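Local coordinates for mobilization protein A (Pseudomonas aeruginosa, PDB 2NS6) that nicks one strand of plasmid DNA at the transfer origin, acting as the relaxase that prepares the plasmid for conjugative transfer, at residues E81-F94 and A171-H185. Numbering follows the deposited sequence.
Sequences ELTLDQQKALASEF and AWADHANRALERAGH
Knob-into-hole packing of Leu-90 joins helix 84-94 to the C-terminal helix 171-181, which runs nearly antiparallel to it (150°), with axes 10.2 Å apart at closest approach. The leucine enters a hole lined by Trp-172, His-175, Ala-176 and Ala-179. With CG anti to the backbone N (chi1 173°), Leu-90 CD2 meets Trp-172 CH2 at 3.5 Å, while CD1 lies against the His-175 carbonyl and Ala-179 CB.

One turn on, Phe-94 completes an aromatic cluster. Trp-172 CE3 sits over one face of its ring, 3.5 Å from Phe-94 CG, and the phenyl edge points at the face of His-175 in a T-shaped pair. Beside this cluster the contact turns polar. His-175 ND1 donates to Glu-93 OE1 (2.8 Å, 159°) within the imidazole plane but from above the carboxylate plane, which would help to set the ring's rotation. The same OE1 forms a salt bridge to Arg-178 NH1, reaching it over the guanidinium face, though the modelled 2.5 Å is doubtfully short; OE2 has a long one to Arg-182.

Toward the chain end, Leu-82 CD1 reaches Leu-180 CD2 (3.5 Å) and Ala-183 CB, and Glu-81 CB lies over the His-185 ring in a CH-pi contact.

The His-175 side chain also comes within about 3 Å, nearest atoms, of a bound manganese ion and meets the ring of His-97. Phe-94 and Trp-172 both rest on Phe-76 and Leu-5, seating the helix pair on strands 71-77 and 5-10, while Leu-84 and Lys-88 carry helix 84-99 across to strand 38-44.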
loop_
_atom_site.group_PDB
_atom_site.type_symbol
_atom_site.label_atom_id
_atom_site.label_comp_id
_atom_site.label_asym_id
_atom_site.label_seq_id
_atom_site.Cartn_x
_atom_site.Cartn_y
_atom_site.Cartn_z
ATOM N N GLU A 81 19.266 9.240 -8.274
ATOM C CA GLU A 81 20.063 10.367 -7.791
ATOM C C GLU A 81 19.755 10.692 -6.333
ATOM O O GLU A 81 20.619 11.157 -5.593
ATOM C CB GLU A 81 19.792 11.617 -8.637
ATOM C CG GLU A 81 19.877 11.421 -10.152
ATOM C CD GLU A 81 18.507 11.436 -10.823
ATOM O OE1 GLU A 81 17.683 10.537 -10.538
ATOM O OE2 GLU A 81 18.246 12.356 -11.632
ATOM N N LEU A 82 18.507 10.460 -5.936
ATOM C CA LEU A 82 18.054 10.743 -4.578
ATOM C C LEU A 82 18.754 9.875 -3.532
ATOM O O LEU A 82 19.127 8.738 -3.805
ATOM C CB LEU A 82 16.528 10.551 -4.502
ATOM C CG LEU A 82 15.592 11.773 -4.444
ATOM C CD1 LEU A 82 16.089 12.903 -5.319
ATOM C CD2 LEU A 82 14.185 11.344 -4.851
ATOM N N THR A 83 18.958 10.423 -2.338
ATOM C CA THR A 83 19.586 9.652 -1.275
ATOM C C THR A 83 18.499 8.758 -0.702
ATOM O O THR A 83 17.318 8.943 -0.997
ATOM C CB THR A 83 20.119 10.551 -0.139
ATOM O OG1 THR A 83 19.017 11.161 0.550
ATOM C CG2 THR A 83 21.030 11.635 -0.701
ATOM N N LEU A 84 18.893 7.793 0.119
ATOM C CA LEU A 84 17.925 6.884 0.709
ATOM C C LEU A 84 16.883 7.640 1.537
ATOM O O LEU A 84 15.685 7.359 1.434
ATOM C CB LEU A 84 18.638 5.832 1.563
ATOM C CG LEU A 84 17.732 4.911 2.384
ATOM C CD1 LEU A 84 16.747 4.202 1.462
ATOM C CD2 LEU A 84 18.572 3.906 3.153
ATOM N N ASP A 85 17.321 8.600 2.348
ATOM C CA ASP A 85 16.376 9.373 3.154
ATOM C C ASP A 85 15.388 10.111 2.256
ATOM O O ASP A 85 14.193 10.182 2.555
ATOM C CB ASP A 85 17.107 10.387 4.041
ATOM C CG ASP A 85 17.943 9.727 5.115
ATOM O OD1 ASP A 85 17.687 8.540 5.424
ATOM O OD2 ASP A 85 18.853 10.398 5.661
ATOM N N GLN A 86 15.894 10.672 1.162
ATOM C CA GLN A 86 15.047 11.384 0.219
ATOM C C GLN A 86 14.086 10.402 -0.467
ATOM O O GLN A 86 12.940 10.745 -0.752
ATOM C CB GLN A 86 15.911 12.135 -0.809
ATOM C CG GLN A 86 16.591 13.388 -0.212
ATOM C CD GLN A 86 17.666 14.002 -1.107
ATOM O OE1 GLN A 86 18.138 15.114 -0.845
ATOM N NE2 GLN A 86 18.064 13.281 -2.156
ATOM N N GLN A 87 14.544 9.177 -0.712
ATOM C CA GLN A 87 13.680 8.188 -1.334
ATOM C C GLN A 87 12.595 7.783 -0.330
ATOM O O GLN A 87 11.426 7.623 -0.698
ATOM C CB GLN A 87 14.496 6.976 -1.783
ATOM C CG GLN A 87 15.390 7.277 -2.984
ATOM C CD GLN A 87 16.278 6.114 -3.379
ATOM O OE1 GLN A 87 16.971 6.168 -4.392
ATOM N NE2 GLN A 87 16.264 5.060 -2.581
ATOM N N LYS A 88 12.982 7.631 0.936
ATOM C CA LYS A 88 12.024 7.274 1.982
ATOM C C LYS A 88 10.934 8.333 2.115
ATOM O O LYS A 88 9.756 8.001 2.177
ATOM C CB LYS A 88 12.720 7.120 3.338
ATOM C CG LYS A 88 13.660 5.933 3.442
ATOM C CD LYS A 88 14.331 5.918 4.806
ATOM C CE LYS A 88 15.258 4.735 4.935
ATOM N NZ LYS A 88 15.815 4.606 6.304
ATOM N N ALA A 89 11.324 9.603 2.167
ATOM C CA ALA A 89 10.339 10.671 2.295
ATOM C C ALA A 89 9.414 10.692 1.089
ATOM O O ALA A 89 8.198 10.821 1.237
ATOM C CB ALA A 89 11.042 12.030 2.456
ATOM N N LEU A 90 9.983 10.565 -0.107
ATOM C CA LEU A 90 9.187 10.582 -1.340
ATOM C C LEU A 90 8.145 9.459 -1.408
ATOM O O LEU A 90 6.979 9.712 -1.724
ATOM C CB LEU A 90 10.110 10.500 -2.567
ATOM C CG LEU A 90 9.439 10.339 -3.933
ATOM C CD1 LEU A 90 8.508 11.511 -4.204
ATOM C CD2 LEU A 90 10.501 10.246 -5.021
ATOM N N ALA A 91 8.570 8.230 -1.116
ATOM C CA ALA A 91 7.679 7.071 -1.141
ATOM C C ALA A 91 6.541 7.225 -0.134
ATOM O O ALA A 91 5.373 6.989 -0.463
ATOM C CB ALA A 91 8.468 5.788 -0.841
ATOM N N SER A 92 6.892 7.624 1.089
ATOM C CA SER A 92 5.902 7.827 2.146
ATOM C C SER A 92 4.932 8.894 1.679
ATOM O O SER A 92 3.711 8.745 1.779
ATOM C CB SER A 92 6.568 8.315 3.433
ATOM O OG SER A 92 7.609 7.449 3.839
ATOM N N GLU A 93 5.499 9.981 1.171
ATOM C CA GLU A 93 4.711 11.098 0.683
ATOM C C GLU A 93 3.712 10.642 -0.371
ATOM O O GLU A 93 2.532 10.996 -0.309
ATOM C CB GLU A 93 5.635 12.171 0.098
ATOM C CG GLU A 93 4.935 13.465 -0.292
ATOM C CD GLU A 93 5.811 14.347 -1.172
ATOM O OE1 GLU A 93 6.159 13.904 -2.288
ATOM O OE2 GLU A 93 6.146 15.470 -0.754
ATOM N N PHE A 94 4.168 9.848 -1.337
ATOM C CA PHE A 94 3.262 9.399 -2.384
ATOM C C PHE A 94 2.212 8.408 -1.838
ATOM O O PHE A 94 1.068 8.410 -2.284
ATOM C CB PHE A 94 4.057 8.791 -3.551
ATOM C CG PHE A 94 3.218 8.463 -4.766
ATOM C CD1 PHE A 94 2.492 9.451 -5.436
ATOM C CD2 PHE A 94 3.156 7.160 -5.236
ATOM C CE1 PHE A 94 1.723 9.133 -6.562
ATOM C CE2 PHE A 94 2.392 6.835 -6.358
ATOM C CZ PHE A 94 1.673 7.821 -7.019
ATOM N N ALA A 171 0.475 11.934 -11.032
ATOM C CA ALA A 171 0.681 12.314 -9.641
ATOM C C ALA A 171 2.078 11.885 -9.202
ATOM O O ALA A 171 2.805 12.659 -8.575
ATOM C CB ALA A 171 -0.381 11.670 -8.759
ATOM N N TRP A 172 2.462 10.659 -9.540
ATOM C CA TRP A 172 3.784 10.158 -9.176
ATOM C C TRP A 172 4.857 11.049 -9.795
ATOM O O TRP A 172 5.827 11.421 -9.126
ATOM C CB TRP A 172 3.965 8.712 -9.652
ATOM C CG TRP A 172 5.369 8.169 -9.473
ATOM C CD1 TRP A 172 6.136 7.576 -10.429
ATOM C CD2 TRP A 172 6.172 8.198 -8.281
ATOM N NE1 TRP A 172 7.367 7.239 -9.917
ATOM C CE2 TRP A 172 7.419 7.610 -8.601
ATOM C CE3 TRP A 172 5.961 8.668 -6.979
ATOM C CZ2 TRP A 172 8.455 7.475 -7.665
ATOM C CZ3 TRP A 172 6.994 8.535 -6.043
ATOM C CH2 TRP A 172 8.226 7.943 -6.395
ATOM N N ALA A 173 4.670 11.399 -11.067
ATOM C CA ALA A 173 5.621 12.252 -11.784
ATOM C C ALA A 173 5.819 13.583 -11.059
ATOM O O ALA A 173 6.946 13.994 -10.794
ATOM C CB ALA A 173 5.122 12.503 -13.204
ATOM N N ASP A 174 4.707 14.245 -10.752
ATOM C CA ASP A 174 4.703 15.525 -10.050
ATOM C C ASP A 174 5.441 15.394 -8.714
ATOM O O ASP A 174 6.125 16.321 -8.276
ATOM C CB ASP A 174 3.245 15.968 -9.835
ATOM C CG ASP A 174 3.108 17.212 -8.953
ATOM O OD1 ASP A 174 3.683 18.270 -9.290
ATOM O OD2 ASP A 174 2.400 17.124 -7.921
ATOM N N HIS A 175 5.313 14.231 -8.080
ATOM C CA HIS A 175 5.965 13.978 -6.800
ATOM C C HIS A 175 7.463 13.747 -6.970
ATOM O O HIS A 175 8.273 14.408 -6.320
ATOM C CB HIS A 175 5.307 12.773 -6.109
ATOM C CG HIS A 175 4.062 13.123 -5.356
ATOM N ND1 HIS A 175 4.065 13.405 -4.007
ATOM C CD2 HIS A 175 2.787 13.308 -5.777
ATOM C CE1 HIS A 175 2.846 13.749 -3.627
ATOM N NE2 HIS A 175 2.053 13.698 -4.682
ATOM N N ALA A 176 7.835 12.815 -7.840
ATOM C CA ALA A 176 9.251 12.543 -8.076
ATOM C C ALA A 176 9.953 13.821 -8.556
ATOM O O ALA A 176 10.988 14.196 -8.018
ATOM C CB ALA A 176 9.412 11.428 -9.110
ATOM N N ASN A 177 9.379 14.489 -9.552
ATOM C CA ASN A 177 9.965 15.715 -10.081
ATOM C C ASN A 177 10.187 16.747 -8.980
ATOM O O ASN A 177 11.290 17.274 -8.818
ATOM C CB ASN A 177 9.062 16.299 -11.170
ATOM C CG ASN A 177 9.036 15.441 -12.423
ATOM O OD1 ASN A 177 8.122 15.536 -13.241
ATOM N ND2 ASN A 177 10.051 14.599 -12.579
ATOM N N ARG A 178 9.137 17.030 -8.218
ATOM C CA ARG A 178 9.235 17.994 -7.129
ATOM C C ARG A 178 10.394 17.629 -6.197
ATOM O O ARG A 178 11.213 18.481 -5.853
ATOM C CB ARG A 178 7.923 18.023 -6.334
ATOM C CG ARG A 178 7.899 19.061 -5.228
ATOM C CD ARG A 178 7.155 18.565 -3.991
ATOM N NE ARG A 178 7.812 17.405 -3.386
ATOM C CZ ARG A 178 7.553 16.138 -3.704
ATOM N NH1 ARG A 178 8.208 15.153 -3.105
ATOM N NH2 ARG A 178 6.626 15.853 -4.604
ATOM N N ALA A 179 10.467 16.364 -5.796
ATOM C CA ALA A 179 11.519 15.899 -4.893
ATOM C C ALA A 179 12.909 16.082 -5.482
ATOM O O ALA A 179 13.870 16.368 -4.764
ATOM C CB ALA A 179 11.301 14.426 -4.557
ATOM N N LEU A 180 13.010 15.896 -6.792
ATOM C CA LEU A 180 14.281 16.035 -7.490
ATOM C C LEU A 180 14.805 17.464 -7.459
ATOM O O LEU A 180 15.958 17.693 -7.095
ATOM C CB LEU A 180 14.139 15.565 -8.939
ATOM C CG LEU A 180 14.203 14.050 -9.130
ATOM C CD1 LEU A 180 13.857 13.663 -10.572
ATOM C CD2 LEU A 180 15.599 13.582 -8.767
ATOM N N GLU A 181 13.964 18.425 -7.824
ATOM C CA GLU A 181 14.422 19.806 -7.839
ATOM C C GLU A 181 14.794 20.344 -6.463
ATOM O O GLU A 181 15.822 21.008 -6.321
ATOM C CB GLU A 181 13.400 20.729 -8.512
ATOM C CG GLU A 181 12.099 20.919 -7.780
ATOM C CD GLU A 181 11.329 22.137 -8.290
ATOM O OE1 GLU A 181 11.868 23.267 -8.192
ATOM O OE2 GLU A 181 10.189 21.967 -8.784
ATOM N N ARG A 182 13.995 20.064 -5.438
ATOM C CA ARG A 182 14.362 20.575 -4.122
ATOM C C ARG A 182 15.528 19.789 -3.538
ATOM O O ARG A 182 15.991 20.071 -2.434
ATOM C CB ARG A 182 13.178 20.561 -3.158
ATOM C CG ARG A 182 12.844 19.225 -2.567
ATOM C CD ARG A 182 12.155 19.434 -1.231
ATOM N NE ARG A 182 11.265 18.326 -0.934
ATOM C CZ ARG A 182 10.147 18.081 -1.606
ATOM N NH1 ARG A 182 9.790 18.876 -2.606
ATOM N NH2 ARG A 182 9.393 17.038 -1.289
ATOM N N ALA A 183 16.001 18.797 -4.282
ATOM C CA ALA A 183 17.146 18.007 -3.841
ATOM C C ALA A 183 18.382 18.508 -4.593
ATOM O O ALA A 183 19.479 17.968 -4.435
ATOM C CB ALA A 183 16.916 16.520 -4.129
ATOM N N GLY A 184 18.189 19.535 -5.418
ATOM C CA GLY A 184 19.289 20.107 -6.179
ATOM C C GLY A 184 19.312 19.661 -7.627
ATOM O O GLY A 184 19.627 20.437 -8.531
ATOM N N HIS A 185 18.967 18.398 -7.841
ATOM C CA HIS A 185 18.942 17.793 -9.167
ATOM C C HIS A 185 17.972 18.479 -10.120
ATOM O O HIS A 185 17.480 19.577 -9.778
ATOM C CB HIS A 185 18.595 16.311 -9.023
ATOM C CG HIS A 185 19.464 15.595 -8.041
ATOM N ND1 HIS A 185 20.804 15.352 -8.274
ATOM C CD2 HIS A 185 19.215 15.137 -6.791
ATOM C CE1 HIS A 185 21.337 14.782 -7.211
ATOM N NE2 HIS A 185 20.394 14.640 -6.295
ATOM O OXT HIS A 185 17.728 17.921 -11.210
#